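Local coordinates for metallo-beta-lactamase family protein (Staphylococcus aureus, PDB 3R2U), which is probably a hydrolase or related enzyme of the metallo-beta-lactamase superfamily, binding one iron ion and carrying rhodanese-like sequence at its C-terminal end, at residues Lys28-Lys33 / Ser39-Cys44; Met51-Ile56 / Gly164-Asp169; Arg57-Tyr62 / Arg90-Lys95. One frame throughout, in Å; residues are numbered along the deposited sequence. Where two conformers were deposited one is given.

Contact 1: residues Lys28-Lys33 / Ser39-Cys44; sequences KQFYDK and SYLIGC
Phe30 and Ser39 form an antiparallel hydrogen-bonded pair near the turn end of a beta hairpin: Phe30 N reaches Ser39 O at 2.7 Å, and Ser39 N returns a bond to Phe30 O. Two residues along, Lys28 and Leu41 make the same kind of pair, with Lys28 N 2.8 Å from Leu41 O and Leu41 N bonded back to Lys28 O. Between them Gln29 and Tyr40 are a non-hydrogen-bonded pair, where Tyr40 CA makes a CA-H...O contact with Lys28 O (3.3 Å). Packing is tight where Phe30, Ser39 and Leu41 meet. The Phe30 ring runs along the neighbouring strand and presents its edge to it; CE1 meets Leu41 CB at 3.6 Å, while Ser39 O lies at the edge in the ring plane. A chi1 of 54° leaves Ser39 OG beside Phe30 CB (3.5 Å) as it bonds to Tyr62 OH; it also shares a water with Phe30 O. The other face is turned to the second sheet. There Gln29 lays CG against CE2 of the buried Tyr40 ring at 3.4 Å, its amide turned 67° from the ring plane. A water accepts from Gln29 NE2 and donates to Tyr40 OH; that hydroxyl also bonds to Pro217 O. The loose side is at Lys28, an exposed residue whose side chain touches Val65 but leads away from strand 39-44. Strand 25-32 is an edge strand of its mixed sheet within this chain, and strand 37-44 continues the sheet into strand 49-53. Helix 60-69 covers Phe30 and Leu41 through Val65, whereas Tyr40 meets Phe166 of the second sheet edge-to-face.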
ATOM      1  N   LYS A  28      16.276  16.112   8.402  1.00 19.49           N
ATOM      2  CA  LYS A  28      15.027  15.390   8.630  1.00 20.23           C
ATOM      3  C   LYS A  28      15.191  14.361   9.733  1.00 18.95           C
ATOM      4  O   LYS A  28      16.154  13.618   9.756  1.00 17.79           O
ATOM      5  CB  LYS A  28      14.514  14.678   7.384  1.00 20.68           C
ATOM      6  CG  LYS A  28      13.225  13.952   7.696  1.00 24.63           C
ATOM      7  CD  LYS A  28      12.549  13.401   6.510  1.00 32.04           C
ATOM      8  CE  LYS A  28      11.117  12.987   6.891  1.00 36.95           C
ATOM      9  NZ  LYS A  28      10.335  14.186   7.373  1.00 45.39           N
ATOM     10  N   GLN A  29      14.219  14.339  10.627  1.00 18.23           N
ATOM     11  CA  GLN A  29      14.163  13.384  11.705  1.00 19.16           C
ATOM     12  C   GLN A  29      13.306  12.180  11.293  1.00 19.03           C
ATOM     13  O   GLN A  29      12.305  12.335  10.586  1.00 19.31           O
ATOM     14  CB  GLN A  29      13.574  14.060  12.944  1.00 19.84           C
ATOM     15  CG  GLN A  29      13.532  13.212  14.217  1.00 24.12           C
ATOM     16  CD  GLN A  29      12.142  12.671  14.528  1.00 32.08           C
ATOM     17  OE1 GLN A  29      11.373  12.297  13.630  1.00 35.23           O
ATOM     18  NE2 GLN A  29      11.799  12.665  15.812  1.00 30.50           N
ATOM     19  N   PHE A  30      13.717  10.995  11.727  1.00 18.65           N
ATOM     20  CA  PHE A  30      12.980   9.739  11.470  1.00 19.24           C
ATOM     21  C   PHE A  30      12.703   9.143  12.830  1.00 19.41           C
ATOM     22  O   PHE A  30      13.632   8.925  13.606  1.00 20.00           O
ATOM     23  CB  PHE A  30      13.819   8.745  10.638  1.00 18.71           C
ATOM     24  CG  PHE A  30      14.196   9.255   9.265  1.00 19.53           C
ATOM     25  CD1 PHE A  30      15.213  10.199   9.110  1.00 17.84           C
ATOM     26  CD2 PHE A  30      13.552   8.780   8.135  1.00 22.99           C
ATOM     27  CE1 PHE A  30      15.551  10.688   7.842  1.00 20.38           C
ATOM     28  CE2 PHE A  30      13.910   9.242   6.855  1.00 22.97           C
ATOM     29  CZ  PHE A  30      14.903  10.200   6.717  1.00 19.16           C
ATOM     30  N   TYR A  31      11.441   8.866  13.126  1.00 20.77           N
ATOM     31  CA  TYR A  31      11.084   8.342  14.427  1.00 21.57           C
ATOM     32  C   TYR A  31      10.435   6.998  14.287  1.00 21.17           C
ATOM     33  O   TYR A  31       9.486   6.854  13.527  1.00 21.63           O
ATOM     34  CB  TYR A  31      10.094   9.264  15.120  1.00 22.02           C
ATOM     35  CG  TYR A  31      10.007   8.999  16.607  1.00 25.47           C
ATOM     36  CD1 TYR A  31      11.072   9.367  17.435  1.00 28.01           C
ATOM     37  CD2 TYR A  31       8.888   8.406  17.188  1.00 27.39           C
ATOM     38  CE1 TYR A  31      11.042   9.159  18.776  1.00 29.60           C
ATOM     39  CE2 TYR A  31       8.841   8.184  18.582  1.00 29.42           C
ATOM     40  CZ  TYR A  31       9.942   8.578  19.357  1.00 29.53           C
ATOM     41  OH  TYR A  31       9.997   8.403  20.712  1.00 31.54           O
ATOM     42  N   ASP A  32      10.948   6.004  14.991  1.00 21.40           N
ATOM     43  CA  ASP A  32      10.282   4.701  14.990  1.00 22.83           C
ATOM     44  C   ASP A  32       9.418   4.644  16.238  1.00 23.09           C
ATOM     45  O   ASP A  32       9.918   4.707  17.357  1.00 24.30           O
ATOM     46  CB  ASP A  32      11.249   3.544  14.973  1.00 22.15           C
ATOM     47  CG  ASP A  32      10.518   2.207  14.963  1.00 24.51           C
ATOM     48  OD1 ASP A  32       9.861   1.859  15.979  1.00 24.50           O
ATOM     49  OD2 ASP A  32      10.574   1.526  13.935  1.00 23.69           O
ATOM     50  N   LYS A  33       8.119   4.533  16.056  1.00 26.34           N
ATOM     51  CA  LYS A  33       7.205   4.513  17.201  1.00 28.07           C
ATOM     52  C   LYS A  33       7.401   3.301  18.138  1.00 26.97           C
ATOM     53  O   LYS A  33       7.220   3.412  19.362  1.00 27.61           O
ATOM     54  CB  LYS A  33       5.769   4.564  16.707  1.00 30.20           C
ATOM     55  CG  LYS A  33       5.340   3.292  15.948  1.00 38.23           C
ATOM     56  CD  LYS A  33       3.862   3.311  15.595  1.00 44.90           C
ATOM     57  CE  LYS A  33       3.426   1.978  15.004  1.00 48.45           C
ATOM     58  NZ  LYS A  33       1.974   1.949  14.731  1.00 52.44           N
ATOM     59  N   SER A  39      16.334   8.997  14.678  1.00 16.53           N
ATOM     60  CA  SER A  39      17.511   9.035  13.834  1.00 15.40           C
ATOM     61  C   SER A  39      17.317  10.246  12.918  1.00 16.21           C
ATOM     62  O   SER A  39      16.200  10.762  12.804  1.00 17.76           O
ATOM     63  CB  SER A  39      17.693   7.743  13.052  1.00 16.25           C
ATOM     64  OG  SER A  39      16.563   7.374  12.299  1.00 16.40           O
ATOM     65  N   TYR A  40      18.383  10.674  12.247  1.00 16.10           N
ATOM     66  CA  TYR A  40      18.361  11.896  11.457  1.00 17.53           C
ATOM     67  C   TYR A  40      19.150  11.760  10.175  1.00 19.00           C
ATOM     68  O   TYR A  40      20.135  11.010  10.103  1.00 19.70           O
ATOM     69  CB  TYR A  40      18.986  13.046  12.288  1.00 16.67           C
ATOM     70  CG  TYR A  40      18.289  13.297  13.629  1.00 18.25           C
ATOM     71  CD1 TYR A  40      18.651  12.582  14.775  1.00 19.01           C
ATOM     72  CD2 TYR A  40      17.262  14.232  13.744  1.00 17.10           C
ATOM     73  CE1 TYR A  40      18.002  12.791  16.014  1.00 18.17           C
ATOM     74  CE2 TYR A  40      16.610  14.447  14.969  1.00 19.05           C
ATOM     75  CZ  TYR A  40      16.993  13.723  16.097  1.00 18.82           C
ATOM     76  OH  TYR A  40      16.351  13.918  17.286  1.00 18.04           O
ATOM     77  N   LEU A  41      18.694  12.479   9.160  1.00 18.23           N
ATOM     78  CA  LEU A  41      19.424  12.609   7.907  1.00 18.21           C
ATOM     79  C   LEU A  41      19.690  14.095   7.745  1.00 18.85           C
ATOM     80  O   LEU A  41      18.772  14.907   7.873  1.00 19.24           O
ATOM     81  CB  LEU A  41      18.623  12.073   6.706  1.00 17.31           C
ATOM     82  CG  LEU A  41      19.278  12.124   5.317  1.00 21.27           C
ATOM     83  CD1 LEU A  41      20.435  11.173   5.252  1.00 18.65           C
ATOM     84  CD2 LEU A  41      18.279  11.778   4.216  1.00 20.42           C
ATOM     85  N   ILE A  42      20.961  14.447   7.557  1.00 19.06           N
ATOM     86  CA  ILE A  42      21.375  15.809   7.244  1.00 19.89           C
ATOM     87  C   ILE A  42      22.076  15.749   5.893  1.00 19.70           C
ATOM     88  O   ILE A  42      22.720  14.751   5.548  1.00 18.57           O
ATOM     89  CB  ILE A  42      22.307  16.458   8.307  1.00 20.73           C
ATOM     90  CG1 ILE A  42      23.569  15.618   8.530  1.00 19.76           C
ATOM     91  CG2 ILE A  42      21.517  16.712   9.628  1.00 20.52           C
ATOM     92  CD1 ILE A  42      24.493  16.166   9.631  1.00 21.68           C
ATOM     93  N   GLY A  43      21.918  16.799   5.113  1.00 19.87           N
ATOM     94  CA  GLY A  43      22.490  16.826   3.803  1.00 21.17           C
ATOM     95  C   GLY A  43      22.965  18.185   3.381  1.00 21.59           C
ATOM     96  O   GLY A  43      22.336  19.205   3.691  1.00 20.90           O
ATOM     97  N   CYS A  44      24.073  18.187   2.646  1.00 23.58           N
ATOM     98  CA  CYS A  44      24.677  19.412   2.136  1.00 24.75           C
ATOM     99  C   CYS A  44      24.135  19.649   0.745  1.00 28.18           C
ATOM    100  O   CYS A  44      24.413  18.874  -0.186  1.00 25.90           O
ATOM    101  CB  CYS A  44      26.191  19.249   2.079  1.00 26.32           C
ATOM    102  SG  CYS A  44      27.091  20.635   1.363  1.00 26.60           S
TER
HETATM  103  O   HOH W   1      13.693  13.678  17.420  1.00 23.49           O
HETATM  104  O   HOH W   2      14.517   6.165  13.692  1.00 14.02           O

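Contact 2: residues Met51-Ile56 / Gly164-Asp169. With FE (Fe (III) ion), chain E.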
ATOM      1  N   MET A  51      24.490  12.497   5.633  1.00 18.68           N
ATOM      2  CA  MET A  51      24.822  11.631   6.745  1.00 17.21           C
ATOM      3  C   MET A  51      23.604  11.156   7.516  1.00 16.92           C
ATOM      4  O   MET A  51      22.682  11.939   7.763  1.00 15.38           O
ATOM      5  CB  MET A  51      25.715  12.382   7.744  1.00 17.41           C
ATOM      6  CG  MET A  51      25.995  11.576   9.023  1.00 20.51           C
ATOM      7  SD  MET A  51      26.926  12.436  10.291  1.00 28.90           S
ATOM      8  CE  MET A  51      28.618  12.168   9.753  1.00 18.38           C
ATOM      9  N   ILE A  52      23.608   9.874   7.902  1.00 16.96           N
ATOM     10  CA  ILE A  52      22.567   9.337   8.785  1.00 16.56           C
ATOM     11  C   ILE A  52      23.142   9.279  10.199  1.00 17.20           C
ATOM     12  O   ILE A  52      24.224   8.724  10.405  1.00 16.49           O
ATOM     13  CB  ILE A  52      22.150   7.905   8.455  1.00 16.09           C
ATOM     14  CG1 ILE A  52      21.716   7.747   6.998  1.00 18.70           C
ATOM     15  CG2 ILE A  52      21.007   7.486   9.375  1.00 14.43           C
ATOM     16  CD1 ILE A  52      21.601   6.280   6.566  1.00 13.72           C
ATOM     17  N   ILE A  53      22.414   9.826  11.170  1.00 18.35           N
ATOM     18  CA  ILE A  53      22.807   9.746  12.579  1.00 17.96           C
ATOM     19  C   ILE A  53      21.902   8.727  13.293  1.00 17.91           C
ATOM     20  O   ILE A  53      20.666   8.798  13.195  1.00 17.29           O
ATOM     21  CB  ILE A  53      22.739  11.110  13.256  1.00 19.59           C
ATOM     22  CG1 ILE A  53      23.793  12.027  12.614  1.00 22.41           C
ATOM     23  CG2 ILE A  53      22.986  10.960  14.755  1.00 17.31           C
ATOM     24  CD1 ILE A  53      23.712  13.414  13.065  1.00 28.05           C
ATOM     25  N   ASP A  54      22.535   7.792  14.002  1.00 16.99           N
ATOM     26  CA  ASP A  54      21.881   6.690  14.693  1.00 17.72           C
ATOM     27  C   ASP A  54      20.963   5.849  13.783  1.00 17.20           C
ATOM     28  O   ASP A  54      19.805   5.631  14.083  1.00 17.54           O
ATOM     29  CB  ASP A  54      21.163   7.175  15.977  1.00 17.73           C
ATOM     30  CG  ASP A  54      22.149   7.523  17.118  1.00 20.20           C
ATOM     31  OD1 ASP A  54      23.326   7.078  17.042  1.00 19.63           O
ATOM     32  OD2 ASP A  54      21.733   8.194  18.116  1.00 20.58           O
ATOM     33  N   PRO A  55      21.507   5.331  12.682  1.00 17.35           N
ATOM     34  CA  PRO A  55      20.671   4.556  11.789  1.00 16.97           C
ATOM     35  C   PRO A  55      20.167   3.245  12.347  1.00 17.28           C
ATOM     36  O   PRO A  55      20.865   2.584  13.101  1.00 14.76           O
ATOM     37  CB  PRO A  55      21.610   4.235  10.634  1.00 17.69           C
ATOM     38  CG  PRO A  55      22.984   4.267  11.252  1.00 19.43           C
ATOM     39  CD  PRO A  55      22.897   5.398  12.209  1.00 17.58           C
ATOM     40  N   ILE A  56      18.942   2.895  11.954  1.00 16.77           N
ATOM     41  CA  ILE A  56      18.356   1.612  12.263  1.00 16.14           C
ATOM     42  C   ILE A  56      18.885   0.658  11.174  1.00 16.69           C
ATOM     43  O   ILE A  56      19.604   1.099  10.272  1.00 16.06           O
ATOM     44  CB  ILE A  56      16.814   1.665  12.305  1.00 15.20           C
ATOM     45  CG1 ILE A  56      16.217   2.123  10.964  1.00 17.53           C
ATOM     46  CG2 ILE A  56      16.372   2.620  13.411  1.00 15.66           C
ATOM     47  CD1 ILE A  56      14.704   1.903  10.868  1.00 15.44           C
ATOM     48  N   GLY A 164      22.585  23.214  16.448  1.00 19.53           N
ATOM     49  CA  GLY A 164      21.995  22.205  17.298  1.00 19.24           C
ATOM     50  C   GLY A 164      22.958  21.102  17.676  1.00 19.11           C
ATOM     51  O   GLY A 164      24.052  21.005  17.129  1.00 19.12           O
ATOM     52  N   LEU A 165      22.529  20.275  18.621  1.00 18.74           N
ATOM     53  CA  LEU A 165      23.323  19.189  19.119  1.00 19.82           C
ATOM     54  C   LEU A 165      22.571  17.875  18.989  1.00 19.73           C
ATOM     55  O   LEU A 165      21.451  17.749  19.498  1.00 20.10           O
ATOM     56  CB  LEU A 165      23.616  19.416  20.588  1.00 20.20           C
ATOM     57  CG  LEU A 165      24.507  18.404  21.341  1.00 22.30           C
ATOM     58  CD1 LEU A 165      25.956  18.533  20.909  1.00 17.74           C
ATOM     59  CD2 LEU A 165      24.376  18.605  22.866  1.00 21.11           C
ATOM     60  N   PHE A 166      23.176  16.908  18.304  1.00 18.51           N
ATOM     61  CA  PHE A 166      22.619  15.547  18.258  1.00 19.02           C
ATOM     62  C   PHE A 166      23.113  14.935  19.550  1.00 19.52           C
ATOM     63  O   PHE A 166      24.306  14.637  19.690  1.00 19.47           O
ATOM     64  CB  PHE A 166      23.132  14.788  17.056  1.00 18.42           C
ATOM     65  CG  PHE A 166      22.632  15.333  15.775  1.00 17.50           C
ATOM     66  CD1 PHE A 166      21.346  15.021  15.341  1.00 18.94           C
ATOM     67  CD2 PHE A 166      23.438  16.173  14.995  1.00 18.62           C
ATOM     68  CE1 PHE A 166      20.854  15.526  14.146  1.00 17.98           C
ATOM     69  CE2 PHE A 166      22.963  16.683  13.800  1.00 21.38           C
ATOM     70  CZ  PHE A 166      21.666  16.365  13.371  1.00 20.15           C
ATOM     71  N   SER A 167      22.198  14.779  20.500  1.00 19.99           N
ATOM     72  CA  SER A 167      22.544  14.393  21.850  1.00 20.15           C
ATOM     73  C   SER A 167      22.371  12.923  22.246  1.00 20.68           C
ATOM     74  O   SER A 167      22.634  12.566  23.387  1.00 20.65           O
ATOM     75  CB  SER A 167      21.752  15.264  22.817  1.00 22.12           C
ATOM     76  OG  SER A 167      20.362  15.032  22.680  1.00 21.41           O
ATOM     77  N   GLY A 168      21.941  12.064  21.339  1.00 19.05           N
ATOM     78  CA  GLY A 168      21.804  10.656  21.690  1.00 18.27           C
ATOM     79  C   GLY A 168      20.958  10.466  22.940  1.00 18.47           C
ATOM     80  O   GLY A 168      19.865  11.013  23.045  1.00 15.66           O
ATOM     81  N   ASP A 169      21.463   9.668  23.885  1.00 18.74           N
ATOM     82  CA  ASP A 169      20.781   9.434  25.136  1.00 19.19           C
ATOM     83  C   ASP A 169      21.408  10.232  26.282  1.00 21.12           C
ATOM     84  O   ASP A 169      21.204   9.915  27.464  1.00 23.26           O
ATOM     85  CB  ASP A 169      20.738   7.931  25.452  1.00 19.90           C
ATOM     86  CG  ASP A 169      19.815   7.161  24.516  1.00 18.23           C
ATOM     87  OD1 ASP A 169      19.040   7.782  23.763  1.00 20.77           O
ATOM     88  OD2 ASP A 169      19.852   5.931  24.536  1.00 21.20           O
TER
HETATM   89 FE    FE E 443      21.190   4.271  24.897  1.00 52.55          FE
HETATM   90  O   HOH W   3      20.352   7.758  21.165  1.00 31.41           O
HETATM   91  O   HOH W   4      20.510   3.431  22.887  1.00 15.67           O
HETATM   92  O   HOH W   5      22.630   2.432  25.265  1.00 15.09           O
HETATM   93  O   HOH W   6      19.585   3.242  25.902  1.00 19.61           O
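The Phe166 ring receives the methyl CD1 of Ile53 squarely on one face: the carbon stands 3.3 Å from the ring centroid and only 8° off the normal, a CH-pi contact in which all six ring carbons lie at similar range. The closest of them include CD2, 3.4 Å from Ile53 CD1. Tyr40 meets the same ring edge-to-face, and the Trp216 ring also touches it, its plane inclined at about 45°. Ile53 has CG1 anti to its carbonyl carbon (chi1 -65°) and an extended chain beyond, which carries CD1 to the ring; the two side chains cross at about a right angle. No hydrogen bond joins the segments. This is the buried interior of the alpha-beta/beta-alpha sandwich of the metallo-beta-lactamase fold: strand 49-53 belongs to one mixed sheet and strand 164-168 to the other, and the metal site lies beyond the ends of these strands. There Asp169 OD2 binds the iron ion at 2.2 Å, alongside His80, His143 and three waters. Its other oxygen, OD1, accepts from His219 ND1, a second-shell bond that would restrain rotation of the carboxylate. Asp54, whose OD1 takes bonds from Thr79 N and His82 NE2, brings OD2 to 4.3 Å from Gly168 CA. A water weakly links the two carboxylates; Asp54 OD2 and Asp169 OD1 stay 6.3 Å apart.

Contact 3: residues Arg57-Tyr62 / Arg90-Lys95; sequences RDLSSY and RDVAIK
Leu59 reaches from the turn ahead of helix 60-69 to Val92 on helix 89-96. Its CB points toward the helix, and with CG anti to the carbonyl carbon (chi1 -57°) the branch fans out over the Asp91-Val92 backbone. The touching is done by the two methyls: CD1 lies over Asp91 C and Val92 CA and also meets Val92 CG2, and CD2 closes on that same CG2 at 3.7 Å. Both leucine methyls thus rest against the one valine methyl from the same side, while Val92 also packs on Ala76 and Ile100 of the sheet beneath. Both helices flank the mixed sheet of strands 25-32 to 120-122, on the outer, helical layer of the metallo-beta-lactamase sandwich. The start of helix 60-69 is capped by Asp58: its OD1 accepts from Ser60 N at 3.0 Å and also from Ser60 OG, both donors coming from one face of the carboxylate plane, the amide on the anti side and the hydroxyl on the syn side. Beside the apolar patch, water bridges the polar groups across the contact. One water donates to Arg57 O, 2.6 Å away, and to Asp91 OD2, while accepting from Lys95 NZ; another accepts from Arg57 NE and lies within donating range of Asp91 OD1 (2.6 Å), among other acceptors. The direct pairing of Lys95 NZ with Asp91 OD2 is a long salt bridge, 4.0 Å. Asp91 OD2 also accepts from Tyr284 N, and Arg57 NH1 forms a salt bridge with Asp361. On the second subunit, Tyr290 OH bonds to Leu59 N and Thr288 OG1 to Lys95 NZ.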
ATOM      1  N   ARG A  57      18.532  -0.625  11.255  1.00 16.73           N
ATOM      2  CA  ARG A  57      19.041  -1.630  10.305  1.00 17.37           C
ATOM      3  C   ARG A  57      18.459  -1.543   8.898  1.00 17.98           C
ATOM      4  O   ARG A  57      19.136  -1.874   7.916  1.00 16.97           O
ATOM      5  CB  ARG A  57      18.782  -3.047  10.827  1.00 17.43           C
ATOM      6  CG  ARG A  57      19.670  -3.477  11.912  1.00 17.56           C
ATOM      7  CD  ARG A  57      19.275  -4.864  12.358  1.00 13.28           C
ATOM      8  NE  ARG A  57      19.788  -5.935  11.512  1.00 12.44           N
ATOM      9  CZ  ARG A  57      19.259  -7.156  11.441  1.00 15.93           C
ATOM     10  NH1 ARG A  57      18.126  -7.447  12.094  1.00 16.81           N
ATOM     11  NH2 ARG A  57      19.839  -8.082  10.697  1.00 16.71           N
ATOM     12  N   ASP A  58      17.182  -1.176   8.817  1.00 17.15           N
ATOM     13  CA  ASP A  58      16.511  -1.012   7.536  1.00 17.99           C
ATOM     14  C   ASP A  58      16.821   0.401   7.074  1.00 17.46           C
ATOM     15  O   ASP A  58      16.391   1.375   7.699  1.00 17.79           O
ATOM     16  CB  ASP A  58      15.025  -1.247   7.709  1.00 18.39           C
ATOM     17  CG  ASP A  58      14.233  -0.932   6.484  1.00 21.92           C
ATOM     18  OD1 ASP A  58      14.808  -0.519   5.463  1.00 22.43           O
ATOM     19  OD2 ASP A  58      13.001  -1.071   6.571  1.00 24.07           O
ATOM     20  N   LEU A  59      17.581   0.522   5.992  1.00 17.37           N
ATOM     21  CA  LEU A  59      18.040   1.837   5.533  1.00 17.08           C
ATOM     22  C   LEU A  59      17.129   2.490   4.493  1.00 16.50           C
ATOM     23  O   LEU A  59      17.393   3.606   4.071  1.00 17.27           O
ATOM     24  CB  LEU A  59      19.441   1.697   4.921  1.00 17.38           C
ATOM     25  CG  LEU A  59      20.556   1.102   5.798  1.00 19.16           C
ATOM     26  CD1 LEU A  59      21.903   1.105   5.036  1.00 16.49           C
ATOM     27  CD2 LEU A  59      20.694   1.854   7.106  1.00 18.61           C
ATOM     28  N   SER A  60      16.065   1.804   4.102  1.00 16.59           N
ATOM     29  CA  SER A  60      15.198   2.260   3.011  1.00 17.83           C
ATOM     30  C   SER A  60      14.608   3.664   3.141  1.00 19.34           C
ATOM     31  O   SER A  60      14.555   4.394   2.152  1.00 18.86           O
ATOM     32  CB  SER A  60      14.082   1.243   2.734  1.00 17.81           C
ATOM     33  OG  SER A  60      13.220   1.087   3.835  1.00 17.79           O
ATOM     34  N   SER A  61      14.171   4.038   4.344  0.50 18.22           N
ATOM     35  CA  SER A  61      13.580   5.351   4.554  0.50 17.98           C
ATOM     36  C   SER A  61      14.584   6.457   4.313  0.50 18.09           C
ATOM     37  O   SER A  61      14.273   7.439   3.640  0.50 16.77           O
ATOM     38  CB  SER A  61      12.981   5.477   5.952  0.50 18.60           C
ATOM     39  OG  SER A  61      11.730   4.824   6.019  0.50 17.87           O
ATOM     40  N   TYR A  62      15.793   6.294   4.837  1.00 17.53           N
ATOM     41  CA  TYR A  62      16.822   7.299   4.648  1.00 17.96           C
ATOM     42  C   TYR A  62      17.146   7.417   3.152  1.00 18.66           C
ATOM     43  O   TYR A  62      17.248   8.521   2.605  1.00 20.06           O
ATOM     44  CB  TYR A  62      18.099   6.959   5.419  1.00 17.70           C
ATOM     45  CG  TYR A  62      17.906   6.545   6.856  1.00 16.47           C
ATOM     46  CD1 TYR A  62      17.418   7.437   7.809  1.00 19.57           C
ATOM     47  CD2 TYR A  62      18.276   5.270   7.280  1.00 15.47           C
ATOM     48  CE1 TYR A  62      17.267   7.058   9.125  1.00 16.41           C
ATOM     49  CE2 TYR A  62      18.130   4.877   8.580  1.00 14.85           C
ATOM     50  CZ  TYR A  62      17.646   5.769   9.513  1.00 15.50           C
ATOM     51  OH  TYR A  62      17.502   5.357  10.809  1.00 15.04           O
ATOM     52  N   ARG A  90      26.978  -0.644  10.733  0.70 17.02           N
ATOM     53  CA  ARG A  90      27.813  -1.550   9.968  0.70 17.91           C
ATOM     54  C   ARG A  90      27.178  -1.810   8.593  0.70 19.25           C
ATOM     55  O   ARG A  90      27.881  -1.936   7.594  0.70 19.81           O
ATOM     56  CB  ARG A  90      28.042  -2.858  10.728  0.70 18.12           C
ATOM     57  CG  ARG A  90      28.926  -2.709  11.989  0.70 19.20           C
ATOM     58  CD  ARG A  90      29.069  -4.048  12.686  0.70 19.45           C
ATOM     59  NE  ARG A  90      29.792  -3.965  13.954  0.70 21.19           N
ATOM     60  CZ  ARG A  90      29.267  -3.542  15.104  0.70 19.72           C
ATOM     61  NH1 ARG A  90      30.012  -3.524  16.197  0.70 20.49           N
ATOM     62  NH2 ARG A  90      28.007  -3.126  15.167  0.70 21.89           N
ATOM     63  N   ASP A  91      25.850  -1.885   8.547  1.00 19.63           N
ATOM     64  CA  ASP A  91      25.130  -2.084   7.277  1.00 20.35           C
ATOM     65  C   ASP A  91      25.401  -0.898   6.349  1.00 20.24           C
ATOM     66  O   ASP A  91      25.552  -1.072   5.129  1.00 20.66           O
ATOM     67  CB  ASP A  91      23.608  -2.235   7.485  1.00 19.12           C
ATOM     68  CG  ASP A  91      23.206  -3.601   8.045  1.00 22.34           C
ATOM     69  OD1 ASP A  91      23.736  -4.030   9.109  1.00 23.02           O
ATOM     70  OD2 ASP A  91      22.309  -4.236   7.408  1.00 20.98           O
ATOM     71  N   VAL A  92      25.456   0.307   6.923  1.00 18.91           N
ATOM     72  CA  VAL A  92      25.732   1.504   6.121  1.00 19.21           C
ATOM     73  C   VAL A  92      27.120   1.420   5.460  1.00 19.81           C
ATOM     74  O   VAL A  92      27.259   1.652   4.267  1.00 20.35           O
ATOM     75  CB  VAL A  92      25.631   2.795   6.949  1.00 19.61           C
ATOM     76  CG1 VAL A  92      26.196   3.989   6.164  1.00 16.68           C
ATOM     77  CG2 VAL A  92      24.198   3.027   7.354  1.00 18.35           C
ATOM     78  N   ALA A  93      28.128   1.071   6.248  1.00 18.92           N
ATOM     79  CA  ALA A  93      29.494   0.954   5.775  1.00 19.92           C
ATOM     80  C   ALA A  93      29.612  -0.128   4.697  1.00 20.80           C
ATOM     81  O   ALA A  93      30.256   0.069   3.665  1.00 20.99           O
ATOM     82  CB  ALA A  93      30.433   0.618   6.969  1.00 19.45           C
ATOM     83  N   ILE A  94      28.979  -1.271   4.941  1.00 20.09           N
ATOM     84  CA  ILE A  94      29.062  -2.399   4.012  1.00 22.58           C
ATOM     85  C   ILE A  94      28.170  -2.266   2.755  1.00 23.11           C
ATOM     86  O   ILE A  94      28.636  -2.483   1.641  1.00 23.01           O
ATOM     87  CB  ILE A  94      28.757  -3.729   4.732  1.00 22.87           C
ATOM     88  CG1 ILE A  94      29.829  -3.993   5.810  1.00 23.91           C
ATOM     89  CG2 ILE A  94      28.706  -4.894   3.714  1.00 24.41           C
ATOM     90  CD1 ILE A  94      29.516  -5.183   6.712  1.00 27.53           C
ATOM     91  N   LYS A  95      26.913  -1.875   2.921  1.00 21.99           N
ATOM     92  CA  LYS A  95      26.007  -1.830   1.761  1.00 21.04           C
ATOM     93  C   LYS A  95      26.168  -0.583   0.942  1.00 21.49           C
ATOM     94  O   LYS A  95      26.024  -0.635  -0.276  1.00 20.72           O
ATOM     95  CB  LYS A  95      24.536  -1.959   2.198  1.00 19.40           C
ATOM     96  CG  LYS A  95      24.159  -3.309   2.814  1.00 19.88           C
ATOM     97  CD  LYS A  95      22.667  -3.380   3.070  1.00 17.97           C
ATOM     98  CE  LYS A  95      22.205  -4.701   3.657  1.00 16.72           C
ATOM     99  NZ  LYS A  95      20.710  -4.676   3.802  1.00 15.97           N
TER
HETATM  100  O   HOH W   7      22.630  -5.682  10.859  1.00 13.79           O
HETATM  101  O   HOH W   8      20.439  -2.705   5.775  1.00 16.90           O

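Contacts 1 and 2 share the first sheet: strands 37-44 and 49-53 are neighbours in it, joined by the Tyr40 O to Ile53 N bond. Contact 1 works within that sheet through backbone pairing and is only partly buried, whereas contact 2 crosses to the other sheet, is wholly buried, and relies on an apolar touch at one end, with the iron ligand Asp169 at the other. Contact 3, on the helical layer outside, is also buried but mixes a small apolar patch with water bridges and lies against a second subunit. Tyr62 ties all three together, its hydroxyl reaching into both the other contacts and bonding to Ile56 N in contact 2.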